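Local coordinates for Lpg0393 helical bundle domain-containing protein (Legionella pneumophila subsp. pneumophila str. Philadelphia 1, PDB 4R0G) that probably acts as a VPS9-like guanine-nucleotide exchange factor for the Rab GTPases Rab5, Rab21 and Rab22, at residues A[49-54]-A[58-63]. Residues are numbered along the deposited sequence; the frame is centred on the assembly and turned at random.
Sequences FEWLNN and LDDIKK
Asp60 OD2 accepts a hydrogen bond from Trp51 NE1 at 3.0 Å, and this one bond joins the last full turn of helix 40-53 to the first turns of helix 58-71. The two helices are consecutive in the all-helical VPS9-like domain, separated by a short connection at which the chain turns sharply; Trp51 and Asp60 thus link them across the bend, in a buried position. The N-H points almost straight at the oxygen (165°), which lies at the edge of the indole and practically in its plane. On the acceptor side the anti lone pair of OD2 is used, the one turned away from OD1, and the carboxylate is tilted only 27° from the ring. With CG of Trp51 anti to the backbone N (chi1 -158°), the indole extends across the gap between helices whose nearest CA atoms, those of Trp51 and Asp60, are still 9.6 Å apart.

Tryptophan suits this place because it offers a broad apolar surface and a single N-H. Its rings meet Trp23 and Phe56 edge-to-face, and Leu9, Ile89 and Leu93 from helices 5-14 and 80-101 pack against it. Aspartate is short enough to stay close to its own helix while satisfying the buried N-H, and its other oxygen, OD1, forms a salt bridge with Arg13 NE. That guanidinium probably stabilises the buried carboxylate as an anion. Arg13 also reaches the end of helix 40-53, where its NH2 hydrogen-bonds to Asn54 O.

Asn54, the first residue to leave helical geometry, folds its side chain back over the final turn: its ND2 donates to Glu50 O at 2.9 Å, with that oxygen close to the amide plane of Asn54.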
# COMPACT_ATOMS: atom_id res chain seq x y z
N PHE A 49 11.47 -21.26 18.01
CA PHE A 49 11.46 -21.90 19.30
C PHE A 49 10.08 -21.76 19.90
O PHE A 49 9.43 -22.74 20.23
CB PHE A 49 12.44 -21.19 20.22
CG PHE A 49 12.43 -21.72 21.60
CD1 PHE A 49 12.92 -22.99 21.86
CD2 PHE A 49 11.93 -20.96 22.64
CE1 PHE A 49 12.93 -23.49 23.14
CE2 PHE A 49 11.92 -21.46 23.93
CZ PHE A 49 12.43 -22.73 24.18
N GLU A 50 9.63 -20.53 19.99
CA GLU A 50 8.39 -20.25 20.68
C GLU A 50 7.16 -20.94 20.06
O GLU A 50 6.30 -21.49 20.75
CB GLU A 50 8.22 -18.74 20.77
CG GLU A 50 7.46 -18.34 21.97
CD GLU A 50 8.23 -18.48 23.26
OE1 GLU A 50 9.38 -17.99 23.32
OE2 GLU A 50 7.69 -19.08 24.21
N TRP A 51 7.09 -20.96 18.76
CA TRP A 51 5.94 -21.51 18.11
C TRP A 51 5.94 -23.04 18.25
O TRP A 51 4.89 -23.67 18.26
CB TRP A 51 6.00 -21.09 16.64
CG TRP A 51 4.72 -21.09 15.94
CD1 TRP A 51 3.55 -21.68 16.34
CD2 TRP A 51 4.46 -20.50 14.66
NE1 TRP A 51 2.58 -21.47 15.39
CE2 TRP A 51 3.10 -20.75 14.36
CE3 TRP A 51 5.24 -19.78 13.74
CZ2 TRP A 51 2.50 -20.30 13.16
CZ3 TRP A 51 4.65 -19.34 12.55
CH2 TRP A 51 3.29 -19.60 12.28
N LEU A 52 7.13 -23.62 18.35
CA LEU A 52 7.25 -25.06 18.47
C LEU A 52 6.89 -25.56 19.87
O LEU A 52 6.39 -26.68 20.05
CB LEU A 52 8.67 -25.52 18.06
CG LEU A 52 8.97 -25.50 16.55
CD1 LEU A 52 10.37 -26.01 16.23
CD2 LEU A 52 7.95 -26.32 15.77
N ASN A 53 7.14 -24.72 20.87
CA ASN A 53 6.71 -25.01 22.22
C ASN A 53 5.24 -24.68 22.52
O ASN A 53 4.67 -25.10 23.52
CB ASN A 53 7.63 -24.32 23.21
CG ASN A 53 9.03 -24.85 23.12
OD1 ASN A 53 9.23 -26.05 23.14
ND2 ASN A 53 9.99 -23.97 22.96
N ASN A 54 4.66 -23.87 21.67
CA ASN A 54 3.29 -23.48 21.84
C ASN A 54 2.31 -24.21 20.96
O ASN A 54 1.22 -23.73 20.66
CB ASN A 54 3.11 -21.97 22.03
CG ASN A 54 3.70 -21.50 23.36
OD1 ASN A 54 2.97 -21.26 24.34
ND2 ASN A 54 5.05 -21.41 23.42
N LEU A 58 -0.71 -28.14 11.97
CA LEU A 58 -1.19 -27.99 10.62
C LEU A 58 -2.23 -26.87 10.48
O LEU A 58 -2.20 -26.09 9.53
CB LEU A 58 -1.72 -29.34 10.12
CG LEU A 58 -2.09 -29.45 8.65
CD1 LEU A 58 -0.86 -29.21 7.78
CD2 LEU A 58 -2.71 -30.81 8.38
N ASP A 59 -3.13 -26.79 11.45
CA ASP A 59 -4.15 -25.75 11.44
C ASP A 59 -3.55 -24.34 11.62
O ASP A 59 -4.05 -23.37 11.06
CB ASP A 59 -5.24 -26.09 12.48
CG ASP A 59 -6.27 -24.97 12.66
OD1 ASP A 59 -7.06 -24.75 11.69
OD2 ASP A 59 -6.27 -24.32 13.76
N ASP A 60 -2.46 -24.22 12.37
CA ASP A 60 -1.81 -22.92 12.58
C ASP A 60 -1.35 -22.39 11.23
O ASP A 60 -1.45 -21.19 10.94
CB ASP A 60 -0.57 -23.05 13.50
CG ASP A 60 -0.93 -23.18 15.00
OD1 ASP A 60 -2.06 -23.63 15.34
OD2 ASP A 60 -0.06 -22.84 15.84
N ILE A 61 -0.85 -23.30 10.41
CA ILE A 61 -0.37 -22.97 9.08
C ILE A 61 -1.51 -22.51 8.18
O ILE A 61 -1.41 -21.48 7.52
CB ILE A 61 0.29 -24.22 8.47
CG1 ILE A 61 1.43 -24.65 9.36
CG2 ILE A 61 0.78 -23.98 7.06
CD1 ILE A 61 1.98 -25.96 8.99
N LYS A 62 -2.60 -23.28 8.17
CA LYS A 62 -3.72 -22.98 7.27
C LYS A 62 -4.42 -21.65 7.56
O LYS A 62 -4.92 -20.99 6.65
CB LYS A 62 -4.71 -24.15 7.23
CG LYS A 62 -4.35 -25.18 6.17
CD LYS A 62 -5.45 -26.17 5.94
CE LYS A 62 -5.04 -27.19 4.89
NZ LYS A 62 -6.02 -28.34 4.81
N LYS A 63 -4.47 -21.28 8.83
CA LYS A 63 -5.08 -20.03 9.22
C LYS A 63 -4.12 -18.92 8.87
O LYS A 63 -4.52 -17.84 8.42
CB LYS A 63 -5.46 -20.02 10.71
CG LYS A 63 -6.88 -20.46 10.94
CD LYS A 63 -7.08 -21.08 12.31
CE LYS A 63 -8.36 -21.93 12.35
NZ LYS A 63 -8.61 -22.52 13.71